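Local coordinates for protein imidazoleglycerol-phosphate dehydratase (Staphylococcus aureus subsp. aureus, PDB 2AE8) that catalyses the dehydration of imidazoleglycerol phosphate to imidazole acetol phosphate, the sixth step of histidine biosynthesis, using two manganese ions per subunit, at residues S54-G59 and H65-F70; T71-L76 and I193-S198. All coordinates share one frame; numbering follows the deposited sequence.

Interaction 1. Residues S54-G59 and H65-F70; sequences SHINTG and HMLTLF
Ile56, on strand 55-57, outermost in its sheet within this chain, reaches across to Leu67 and Thr68 on helix 61-74. Its CB bond points toward the helix, and the side chain divides there. Ile56 CG2 lies anti to the backbone N and approaches Leu67 CB at 4.2 Å. CG1 takes the other branch, beside the backbone N (chi1 -64°), and carries CD1 on to the helix backbone. There Ile56 CD1 rests 3.7 Å from Leu67 O and 3.8 Å from Thr68 N. Ile56 CD1 also touches Thr68 OG1 at 3.8 Å, a plain van der Waals contact. That hydroxyl is hydrogen-bonded to Asn64 O, one turn back in the helix. The side chains of Ile56 and Leu67 cross at about a right angle.

Further along, Thr58 gives its methyl to the contact: Thr58 CG2 meets Leu67 CD1 at 3.9 Å. Its OG1 is hydrogen-bonded to Asn64 OD1 and to Val60 N. Leu67 also packs on Ile80 of strand 77-82 and Ile97 of helix 90-111. This is the first half of a beta-alpha-beta unit, strand 55-57, helix 61-74 and strand 77-82. No hydrogen bond joins the segments; the contact is van der Waals packing of methyls on the helix, with both threonine hydroxyls satisfied by Asn64.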
# COMPACT_ATOMS: atom_id res chain seq x y z
N SER B 54 -47.94 15.89 32.20
CA SER B 54 -47.30 14.58 32.25
C SER B 54 -46.63 14.39 33.59
O SER B 54 -46.09 15.34 34.14
CB SER B 54 -46.25 14.44 31.14
OG SER B 54 -46.87 14.31 29.87
N HIS B 55 -46.68 13.17 34.10
CA HIS B 55 -45.97 12.82 35.33
C HIS B 55 -45.09 11.62 35.04
O HIS B 55 -45.58 10.51 34.88
CB HIS B 55 -46.95 12.50 36.47
CG HIS B 55 -46.31 11.77 37.61
ND1 HIS B 55 -45.67 12.41 38.65
CD2 HIS B 55 -46.20 10.44 37.87
CE1 HIS B 55 -45.20 11.52 39.50
NE2 HIS B 55 -45.51 10.31 39.05
N ILE B 56 -43.78 11.85 34.99
CA ILE B 56 -42.85 10.80 34.58
C ILE B 56 -41.91 10.39 35.71
O ILE B 56 -41.04 11.16 36.12
CB ILE B 56 -42.11 11.19 33.29
CG1 ILE B 56 -43.13 11.32 32.14
CG2 ILE B 56 -41.03 10.15 32.95
CD1 ILE B 56 -42.76 12.29 31.07
N ASN B 57 -42.11 9.19 36.22
CA ASN B 57 -41.32 8.65 37.31
C ASN B 57 -40.80 7.26 36.98
O ASN B 57 -41.34 6.25 37.47
CB ASN B 57 -42.16 8.62 38.60
CG ASN B 57 -41.35 8.15 39.81
OD1 ASN B 57 -40.15 8.41 39.90
ND2 ASN B 57 -42.00 7.45 40.73
N THR B 58 -39.75 7.22 36.15
CA THR B 58 -39.18 5.94 35.67
C THR B 58 -38.19 5.33 36.66
O THR B 58 -37.89 4.14 36.58
CB THR B 58 -38.41 6.11 34.34
OG1 THR B 58 -37.22 6.89 34.57
CG2 THR B 58 -39.27 6.80 33.28
N GLY B 59 -37.67 6.16 37.55
CA GLY B 59 -36.57 5.76 38.42
C GLY B 59 -35.20 5.89 37.76
O GLY B 59 -34.21 5.42 38.32
N HIS B 65 -35.84 12.90 31.82
CA HIS B 65 -35.67 14.11 31.02
C HIS B 65 -36.04 13.86 29.56
O HIS B 65 -36.74 14.69 28.94
CB HIS B 65 -34.25 14.68 31.14
CG HIS B 65 -34.04 15.94 30.36
ND1 HIS B 65 -34.91 17.01 30.41
CD2 HIS B 65 -33.04 16.32 29.52
CE1 HIS B 65 -34.47 17.97 29.62
NE2 HIS B 65 -33.34 17.58 29.07
N MSE B 66 -35.57 12.74 29.02
CA MSE B 66 -35.83 12.40 27.60
C MSE B 66 -37.33 12.19 27.30
O MSE B 66 -37.86 12.66 26.28
CB MSE B 66 -35.01 11.17 27.19
CG MSE B 66 -33.48 11.43 27.12
SE MSE B 66 -32.91 12.96 25.99
CE MSE B 66 -32.59 14.29 27.36
N LEU B 67 -38.01 11.46 28.19
CA LEU B 67 -39.46 11.23 28.03
C LEU B 67 -40.25 12.52 28.26
O LEU B 67 -41.30 12.71 27.67
CB LEU B 67 -39.95 10.10 28.93
CG LEU B 67 -39.29 8.75 28.63
CD1 LEU B 67 -39.78 7.63 29.55
CD2 LEU B 67 -39.51 8.39 27.17
N THR B 68 -39.73 13.41 29.10
CA THR B 68 -40.35 14.73 29.23
C THR B 68 -40.25 15.47 27.89
O THR B 68 -41.21 16.11 27.46
CB THR B 68 -39.72 15.54 30.40
OG1 THR B 68 -40.01 14.86 31.63
CG2 THR B 68 -40.27 16.97 30.46
N LEU B 69 -39.10 15.34 27.23
CA LEU B 69 -38.92 15.92 25.89
C LEU B 69 -39.87 15.30 24.86
O LEU B 69 -40.48 16.01 24.04
CB LEU B 69 -37.46 15.75 25.44
CG LEU B 69 -36.48 16.78 26.00
CD1 LEU B 69 -35.06 16.25 25.90
CD2 LEU B 69 -36.61 18.15 25.27
N PHE B 70 -40.00 13.98 24.91
CA PHE B 70 -40.93 13.25 24.06
C PHE B 70 -42.35 13.82 24.20
O PHE B 70 -43.02 14.12 23.21
CB PHE B 70 -40.89 11.76 24.42
CG PHE B 70 -41.99 10.94 23.77
CD1 PHE B 70 -41.81 10.40 22.50
CD2 PHE B 70 -43.19 10.71 24.45
CE1 PHE B 70 -42.83 9.64 21.89
CE2 PHE B 70 -44.21 9.97 23.85
CZ PHE B 70 -44.04 9.43 22.57

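Interaction 2. Residues T71-L76 and I193-S198; sequences TFHSGL and IFKAFS
Lys195 lays its aliphatic chain over one face of the His73 imidazole. Lys195 CG sits 4.2 Å from the centroid of the His73 ring and 25° off the ring normal, in a CH-pi contact. It is offset toward the rim on the NE2 and CD2 side. The lysine chain bends at chi3 (57°), and Lys195 CE then comes to 3.5 Å from His73 CE1. The opposite face of the ring is covered by Phe72 CD2, over its centre. The imidazole is thus held between the Lys195 chain and Phe72 CD2.

His73 NE2 and Lys195 NZ are 4.4 Å apart and not in contact. Lys195 NZ is hydrogen-bonded to Tyr118 OH of a third subunit, and His73 ND1 is hydrogen-bonded to Arg199 NE.

Next to the ring the backbones approach closely: Ser74 CA and Ser198 CA are 4.5 Å apart. His73 CB meets Ser198 CB at 3.5 Å. Ser74 CA makes a CA-H...O contact of 3.4 Å with Ser198 O. The small serine side chains are consistent with this close approach. Ser198 OG turns back on its own helix and donates to Phe194 O at 2.6 Å. Ser198 N reaches that oxygen from the other face of the carbonyl plane. Ser74 OG accepts from Leu76 N at 3.1 Å, forming an ST turn, and is also hydrogen-bonded to Phe70 O. Gly75 has positive phi.

Helices 61-74 and 186-205 pack side by side in the helical layer between the two four-stranded sheets of the IGPD fold, which is a duplicated half-domain.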
# COMPACT_ATOMS: atom_id res chain seq x y z
N THR B 71 -42.80 13.98 25.44
CA THR B 71 -44.17 14.47 25.65
C THR B 71 -44.39 15.82 25.02
O THR B 71 -45.36 16.01 24.28
CB THR B 71 -44.62 14.47 27.13
OG1 THR B 71 -43.80 15.36 27.90
CG2 THR B 71 -44.53 13.10 27.70
N PHE B 72 -43.46 16.75 25.25
CA PHE B 72 -43.59 18.11 24.70
C PHE B 72 -43.55 18.13 23.18
O PHE B 72 -44.35 18.83 22.54
CB PHE B 72 -42.48 19.02 25.26
CG PHE B 72 -42.58 20.45 24.80
CD1 PHE B 72 -43.27 21.39 25.58
CD2 PHE B 72 -42.01 20.86 23.60
CE1 PHE B 72 -43.38 22.72 25.16
CE2 PHE B 72 -42.13 22.19 23.16
CZ PHE B 72 -42.80 23.12 23.95
N HIS B 73 -42.63 17.38 22.59
CA HIS B 73 -42.43 17.45 21.14
C HIS B 73 -43.37 16.60 20.31
O HIS B 73 -43.56 16.89 19.13
CB HIS B 73 -40.97 17.16 20.77
CG HIS B 73 -40.05 18.25 21.21
ND1 HIS B 73 -39.86 19.39 20.47
CD2 HIS B 73 -39.31 18.40 22.33
CE1 HIS B 73 -39.02 20.19 21.11
NE2 HIS B 73 -38.67 19.61 22.24
N SER B 74 -43.94 15.55 20.91
CA SER B 74 -44.95 14.71 20.24
C SER B 74 -46.39 15.24 20.41
O SER B 74 -47.28 14.87 19.64
CB SER B 74 -44.91 13.27 20.75
OG SER B 74 -45.32 13.18 22.11
N GLY B 75 -46.60 16.06 21.43
CA GLY B 75 -47.95 16.49 21.83
C GLY B 75 -48.71 15.46 22.65
O GLY B 75 -49.89 15.67 22.98
N LEU B 76 -48.07 14.34 22.98
CA LEU B 76 -48.72 13.28 23.74
C LEU B 76 -48.40 13.38 25.22
O LEU B 76 -47.26 13.66 25.60
CB LEU B 76 -48.33 11.89 23.22
CG LEU B 76 -48.45 11.67 21.71
CD1 LEU B 76 -47.76 10.38 21.32
CD2 LEU B 76 -49.91 11.66 21.27
N ILE B 193 -31.87 13.31 18.85
CA ILE B 193 -32.60 12.11 18.40
C ILE B 193 -34.01 12.01 19.04
O ILE B 193 -35.00 11.76 18.35
CB ILE B 193 -31.80 10.82 18.69
CG1 ILE B 193 -30.54 10.73 17.79
CG2 ILE B 193 -32.69 9.56 18.52
CD1 ILE B 193 -29.57 9.66 18.26
N PHE B 194 -34.09 12.20 20.36
CA PHE B 194 -35.40 12.22 21.03
C PHE B 194 -36.30 13.33 20.53
O PHE B 194 -37.48 13.09 20.27
CB PHE B 194 -35.25 12.31 22.55
CG PHE B 194 -35.17 10.98 23.23
CD1 PHE B 194 -36.34 10.31 23.61
CD2 PHE B 194 -33.94 10.39 23.49
CE1 PHE B 194 -36.29 9.07 24.24
CE2 PHE B 194 -33.85 9.12 24.13
CZ PHE B 194 -35.04 8.46 24.51
N LYS B 195 -35.76 14.53 20.35
CA LYS B 195 -36.54 15.64 19.81
C LYS B 195 -37.06 15.35 18.40
O LYS B 195 -38.25 15.54 18.11
CB LYS B 195 -35.76 16.97 19.83
CG LYS B 195 -35.53 17.58 21.25
CD LYS B 195 -34.82 18.97 21.21
CE LYS B 195 -35.59 20.00 20.34
NZ LYS B 195 -35.05 21.41 20.52
N ALA B 196 -36.18 14.89 17.52
CA ALA B 196 -36.55 14.61 16.14
C ALA B 196 -37.56 13.47 16.03
O ALA B 196 -38.50 13.58 15.27
CB ALA B 196 -35.31 14.31 15.29
N PHE B 197 -37.35 12.38 16.75
CA PHE B 197 -38.30 11.27 16.70
C PHE B 197 -39.70 11.72 17.16
O PHE B 197 -40.70 11.41 16.52
CB PHE B 197 -37.86 10.11 17.59
CG PHE B 197 -38.90 9.00 17.69
CD1 PHE B 197 -39.04 8.07 16.67
CD2 PHE B 197 -39.77 8.94 18.79
CE1 PHE B 197 -40.00 7.06 16.74
CE2 PHE B 197 -40.74 7.94 18.87
CZ PHE B 197 -40.85 6.99 17.85
N SER B 198 -39.75 12.44 18.29
CA SER B 198 -41.02 12.90 18.88
C SER B 198 -41.76 13.79 17.90
O SER B 198 -42.96 13.63 17.70
CB SER B 198 -40.75 13.73 20.13
OG SER B 198 -39.98 13.00 21.05

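In the fold
Both interactions use helix 61-74. Interaction 1 sets its middle against strand 55-57, and interaction 2 sets its C-terminal end against helix 186-205. Their centres are 11 Å apart and they touch. Phe70 CA lies 3.2 Å from Ser198 OG, Met66 SE is 3.7 Å from Phe194 CD2, and Ile56 CD1 is 3.9 Å from Thr71 CG2. Strand 55-57, helix 61-74 and helix 186-205 thus lie in succession. A metal site is nearby: His65, His187 and Glu191 bind magnesium in this entry. The side chain of Lys195 is about 8 Å from a bound magnesium ion, and that of Thr68 about 10 Å. Residues 65-73 and 187-195 probably contribute to substrate binding.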